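Local structure of dTDP-4-amino-4,6-dideoxyglucose formyltransferase (Mycobacterium tuberculosis CAS/NITR204, 5VYQ) at residues Val49-Ser52 with Gln56-Gly59; Ala37-Ala42 with Ile165-Val170. The protein probably transfers a formyl group from a folate cofactor to the sugar amine of dTDP-4-amino-4,6-dideoxyglucose. One frame throughout, in Å; residues are numbered along the deposited sequence.

How the contacts relate
Both contacts belong to the Rossmann-like half of the enzyme and adjoin one of its edge strands, residues 47-50. Contact 1 ties the end of that strand to the loop that follows it; contact 2 joins helix 31-43, which precedes the strand, to the distant helix 155-179 across one face of the sheet. Val49 links the two, its CG2 lying 3.5 Å from CD of Gln41 and 4.0 Å from CB of Ala37. Each contact is partly buried. In contact 1 a buried glutamine amide meets backbone polar groups of a largely exposed loop, whereas contact 2 pairs a buried leucine-valine touch with a salt bridge toward the outside.

Contact 1: residues Val49-Ser52 with Gln56-Gly59; sequences VYQS and QLPG. With NA (sodium ion), chain L.
A glutamine side chain hydrogen-bonded to a neighbouring loop backbone makes this contact: the amide of Gln51, just beyond strand 47-50, faces Leu57 in the loop leading to helix 65-75. It shows how one carboxamide can meet both polar backbone atoms of a single residue. Leu57 N donates to Gln51 OE1 over 2.9 Å, a fairly straight bond at 160°. In return, Gln51 NE2 donates to Leu57 O, also at 2.9 Å, reaching a lone pair in the plane of that carbonyl. This second bond is more bent, at 137°, partly because Leu57 O lies off the plane of the Gln51 amide. CG of Gln51 stands between the backbone N and the carbonyl carbon (chi1 73°), and the chain then runs extended to carry the amide over to the loop. OE1 also lies 3.5 Å from CB of Leu57, so the start of the leucine side chain packs beside the acceptor. The setting is a Rossmann-like fold of the formyltransferase family, in which 47-50 is the edge strand of the parallel part of the sheet, next to strand 24-28. Gln51 follows its C-terminal end, the side on which such folds commonly bind ligands, and the side chain of Gln56 comes to about 8 Å from the bound nucleotide sugar, near it but not touching. The NE2 of Gln51 has a further acceptor in Val60 O, so two carbonyls of the same loop accept from NE2 while Leu57 N donates to OE1, an arrangement that leaves the rotation of this buried amide little doubt. Leu57 also touches His34 of helix 31-43. Tyr50, pointing away from the loop, instead binds a sodium ion through OH at 2.6 Å, with the metal at the ring edge and in the ring plane.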
loop_
_atom_site.group_PDB
_atom_site.type_symbol
_atom_site.label_atom_id
_atom_site.label_comp_id
_atom_site.label_asym_id
_atom_site.label_seq_id
_atom_site.Cartn_x
_atom_site.Cartn_y
_atom_site.Cartn_z
ATOM N N VAL A 49 -2.697 -39.075 -1.723
ATOM C CA VAL A 49 -2.485 -37.658 -1.928
ATOM C C VAL A 49 -1.071 -37.444 -2.463
ATOM O O VAL A 49 -0.055 -37.833 -1.856
ATOM C CB VAL A 49 -2.719 -36.862 -0.626
ATOM C CG1 VAL A 49 -2.357 -35.416 -0.835
ATOM C CG2 VAL A 49 -4.166 -37.010 -0.156
ATOM N N TYR A 50 -1.004 -36.849 -3.635
ATOM C CA TYR A 50 0.225 -36.495 -4.300
ATOM C C TYR A 50 0.202 -35.083 -4.835
ATOM O O TYR A 50 -0.859 -34.483 -5.027
ATOM C CB TYR A 50 0.441 -37.398 -5.502
ATOM C CG TYR A 50 0.782 -38.805 -5.257
ATOM C CD1 TYR A 50 -0.189 -39.780 -5.184
ATOM C CD2 TYR A 50 2.120 -39.185 -5.293
ATOM C CE1 TYR A 50 0.148 -41.114 -5.012
ATOM C CE2 TYR A 50 2.466 -40.509 -5.130
ATOM C CZ TYR A 50 1.485 -41.456 -4.986
ATOM O OH TYR A 50 1.893 -42.764 -4.893
ATOM N N GLN A 51 1.393 -34.537 -5.038
ATOM C CA GLN A 51 1.531 -33.322 -5.793
ATOM C C GLN A 51 2.050 -33.623 -7.170
ATOM O O GLN A 51 2.509 -34.729 -7.444
ATOM C CB GLN A 51 2.370 -32.292 -5.058
ATOM C CG GLN A 51 3.845 -32.636 -5.038
ATOM C CD GLN A 51 4.663 -31.540 -4.364
ATOM O OE1 GLN A 51 4.428 -30.350 -4.519
ATOM N NE2 GLN A 51 5.638 -31.962 -3.600
ATOM N N SER A 52 1.903 -32.656 -8.059
ATOM C CA SER A 52 2.371 -32.834 -9.430
ATOM C C SER A 52 3.872 -32.480 -9.486
ATOM O O SER A 52 4.500 -32.107 -8.475
ATOM C CB SER A 52 1.486 -32.062 -10.394
ATOM O OG SER A 52 1.958 -30.755 -10.520
ATOM N N GLN A 56 5.411 -27.337 -5.300
ATOM C CA GLN A 56 6.551 -27.131 -4.408
ATOM C C GLN A 56 6.200 -27.369 -2.944
ATOM O O GLN A 56 6.695 -26.660 -2.046
ATOM C CB GLN A 56 7.056 -25.701 -4.590
ATOM C CG GLN A 56 7.511 -25.435 -6.008
ATOM C CD GLN A 56 8.134 -24.063 -6.107
ATOM O OE1 GLN A 56 7.530 -23.120 -6.627
ATOM N NE2 GLN A 56 9.342 -23.936 -5.568
ATOM N N LEU A 57 5.335 -28.349 -2.684
ATOM C CA LEU A 57 4.973 -28.654 -1.326
ATOM C C LEU A 57 6.045 -29.503 -0.668
ATOM O O LEU A 57 6.403 -30.547 -1.176
ATOM C CB LEU A 57 3.646 -29.387 -1.221
ATOM C CG LEU A 57 2.505 -28.707 -1.990
ATOM C CD1 LEU A 57 1.268 -29.613 -1.926
ATOM C CD2 LEU A 57 2.165 -27.350 -1.400
ATOM N N PRO A 58 6.562 -29.056 0.486
ATOM C CA PRO A 58 7.607 -29.830 1.157
ATOM C C PRO A 58 7.138 -31.220 1.592
ATOM O O PRO A 58 6.112 -31.366 2.251
ATOM C CB PRO A 58 7.936 -28.958 2.393
ATOM C CG PRO A 58 6.645 -28.229 2.665
ATOM C CD PRO A 58 6.190 -27.858 1.266
ATOM N N GLY A 59 7.901 -32.269 1.265
ATOM C CA GLY A 59 7.602 -33.581 1.814
ATOM C C GLY A 59 6.466 -34.361 1.144
ATOM O O GLY A 59 6.180 -35.488 1.505
HETATM NA NA NA L . 4.215 -43.805 -5.394
#

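Contact 2: residues Ala37-Ala42 with Ile165-Val170; sequences AVDLQA and IERELV
Asp39 and Arg167 meet at roughly a right angle, a salt bridge between two helices packed on the same face of a Rossmann-like sheet. Helix 31-43 is the crossover of a beta-alpha-beta unit joining strands 24-28 and 47-50, and helix 155-179 follows the last strand of the sheet. In the Asp39 conformer described here, one of two modelled, so that the bridge may not be constant, a single oxygen takes the whole grip: OD2 receives NH2 of Arg167 at 2.8 Å and its NH1 at 2.9 Å. The guanidinium thus presents its end, while its plane stands 66° from that of the carboxylate. NH2 uses the anti lone pair of OD2, whereas NH1 approaches from above the carboxylate plane. Arg167 starts out extended, and a bend at chi3 (-69°) swings its end toward the aspartate. On the inner side the chemistry is apolar. Leu40 and Val170, both pointing toward the partner helix, also touch Phe82 of strand 78-82, which lies beneath the two helices. Their own meeting is a slanted one between branch ends, with CD1 of Leu40 3.9 Å from CG1 of Val170.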
loop_
_atom_site.group_PDB
_atom_site.type_symbol
_atom_site.label_atom_id
_atom_site.label_comp_id
_atom_site.label_asym_id
_atom_site.label_seq_id
_atom_site.Cartn_x
_atom_site.Cartn_y
_atom_site.Cartn_z
ATOM N N ALA A 37 -7.070 -31.961 1.710
ATOM C CA ALA A 37 -6.881 -33.348 1.264
ATOM C C ALA A 37 -6.477 -34.274 2.458
ATOM O O ALA A 37 -7.057 -35.363 2.636
ATOM C CB ALA A 37 -5.859 -33.420 0.153
ATOM N N VAL A 38 -5.511 -33.829 3.245
ATOM C CA VAL A 38 -5.050 -34.594 4.413
ATOM C C VAL A 38 -6.192 -34.812 5.395
ATOM O O VAL A 38 -6.409 -35.893 5.954
ATOM C CB VAL A 38 -3.837 -33.910 5.082
ATOM C CG1 VAL A 38 -3.560 -34.469 6.483
ATOM C CG2 VAL A 38 -2.642 -34.049 4.164
ATOM N N ASP A 39 -6.971 -33.775 5.631
ATOM C CA ASP A 39 -8.132 -33.904 6.511
ATOM C C ASP A 39 -9.140 -34.875 5.963
ATOM O O ASP A 39 -9.742 -35.641 6.715
ATOM C CB ASP A 39 -8.828 -32.570 6.717
ATOM C CG ASP A 39 -8.082 -31.684 7.653
ATOM O OD1 ASP A 39 -7.167 -32.177 8.340
ATOM O OD2 ASP A 39 -8.442 -30.500 7.701
ATOM N N LEU A 40 -9.337 -34.875 4.639
ATOM C CA LEU A 40 -10.265 -35.833 4.050
ATOM C C LEU A 40 -9.791 -37.285 4.192
ATOM O O LEU A 40 -10.603 -38.227 4.255
ATOM C CB LEU A 40 -10.501 -35.566 2.570
ATOM C CG LEU A 40 -11.413 -34.419 2.175
ATOM C CD1 LEU A 40 -11.445 -34.414 0.653
ATOM C CD2 LEU A 40 -12.839 -34.651 2.675
ATOM N N GLN A 41 -8.480 -37.455 4.191
ATOM C CA GLN A 41 -7.884 -38.777 4.393
ATOM C C GLN A 41 -8.267 -39.391 5.730
ATOM O O GLN A 41 -8.303 -40.619 5.852
ATOM C CB GLN A 41 -6.388 -38.717 4.274
ATOM C CG GLN A 41 -5.894 -38.820 2.856
ATOM C CD GLN A 41 -4.369 -38.854 2.847
ATOM O OE1 GLN A 41 -3.726 -38.047 3.504
ATOM N NE2 GLN A 41 -3.784 -39.777 2.120
ATOM N N ALA A 42 -8.584 -38.567 6.722
ATOM C CA ALA A 42 -9.128 -39.087 7.972
ATOM C C ALA A 42 -10.581 -39.550 7.812
ATOM O O ALA A 42 -11.066 -40.400 8.536
ATOM C CB ALA A 42 -9.013 -38.011 9.046
ATOM N N ILE A 165 -14.221 -21.121 2.081
ATOM C CA ILE A 165 -15.365 -21.609 1.310
ATOM C C ILE A 165 -15.076 -22.952 0.683
ATOM O O ILE A 165 -15.937 -23.838 0.635
ATOM C CB ILE A 165 -15.858 -20.582 0.272
ATOM C CG1 ILE A 165 -16.393 -19.360 1.020
ATOM C CG2 ILE A 165 -16.818 -21.226 -0.688
ATOM C CD1 ILE A 165 -16.684 -18.167 0.122
ATOM N N GLU A 166 -13.855 -23.158 0.213
ATOM C CA GLU A 166 -13.524 -24.397 -0.422
ATOM C C GLU A 166 -13.627 -25.520 0.590
ATOM O O GLU A 166 -14.177 -26.578 0.269
ATOM C CB GLU A 166 -12.094 -24.313 -0.967
ATOM C CG GLU A 166 -11.661 -25.481 -1.741
ATOM C CD GLU A 166 -10.359 -25.183 -2.525
ATOM O OE1 GLU A 166 -9.453 -25.860 -2.124
ATOM O OE2 GLU A 166 -10.228 -24.321 -3.406
ATOM N N ARG A 167 -13.114 -25.275 1.794
ATOM C CA ARG A 167 -13.153 -26.295 2.834
ATOM C C ARG A 167 -14.604 -26.621 3.204
ATOM O O ARG A 167 -14.973 -27.806 3.289
ATOM C CB ARG A 167 -12.367 -25.830 4.052
ATOM C CG ARG A 167 -12.624 -26.669 5.316
ATOM C CD ARG A 167 -11.723 -26.261 6.458
ATOM N NE ARG A 167 -10.338 -26.634 6.157
ATOM C CZ ARG A 167 -9.824 -27.856 6.366
ATOM N NH1 ARG A 167 -8.541 -28.091 6.017
ATOM N NH2 ARG A 167 -10.587 -28.840 6.907
ATOM N N GLU A 168 -15.441 -25.581 3.319
ATOM C CA GLU A 168 -16.865 -25.744 3.645
ATOM C C GLU A 168 -17.570 -26.602 2.587
ATOM O O GLU A 168 -18.303 -27.556 2.862
ATOM C CB GLU A 168 -17.527 -24.354 3.838
ATOM C CG GLU A 168 -17.109 -23.763 5.196
ATOM C CD GLU A 168 -17.314 -22.286 5.525
ATOM O OE1 GLU A 168 -17.856 -21.455 4.764
ATOM O OE2 GLU A 168 -16.899 -21.935 6.653
ATOM N N LEU A 169 -17.372 -26.248 1.328
ATOM C CA LEU A 169 -18.078 -26.881 0.252
ATOM C C LEU A 169 -17.660 -28.317 0.033
ATOM O O LEU A 169 -18.472 -29.220 -0.212
ATOM C CB LEU A 169 -17.855 -26.011 -0.987
ATOM C CG LEU A 169 -18.871 -26.113 -2.081
ATOM C CD1 LEU A 169 -20.252 -25.684 -1.582
ATOM C CD2 LEU A 169 -18.374 -25.270 -3.262
ATOM N N VAL A 170 -16.344 -28.556 0.115
ATOM C CA VAL A 170 -15.853 -29.920 0.033
ATOM C C VAL A 170 -16.360 -30.847 1.146
ATOM O O VAL A 170 -16.766 -31.974 0.864
ATOM C CB VAL A 170 -14.303 -29.955 -0.052
ATOM C CG1 VAL A 170 -13.751 -31.363 0.047
ATOM C CG2 VAL A 170 -13.879 -29.330 -1.373
#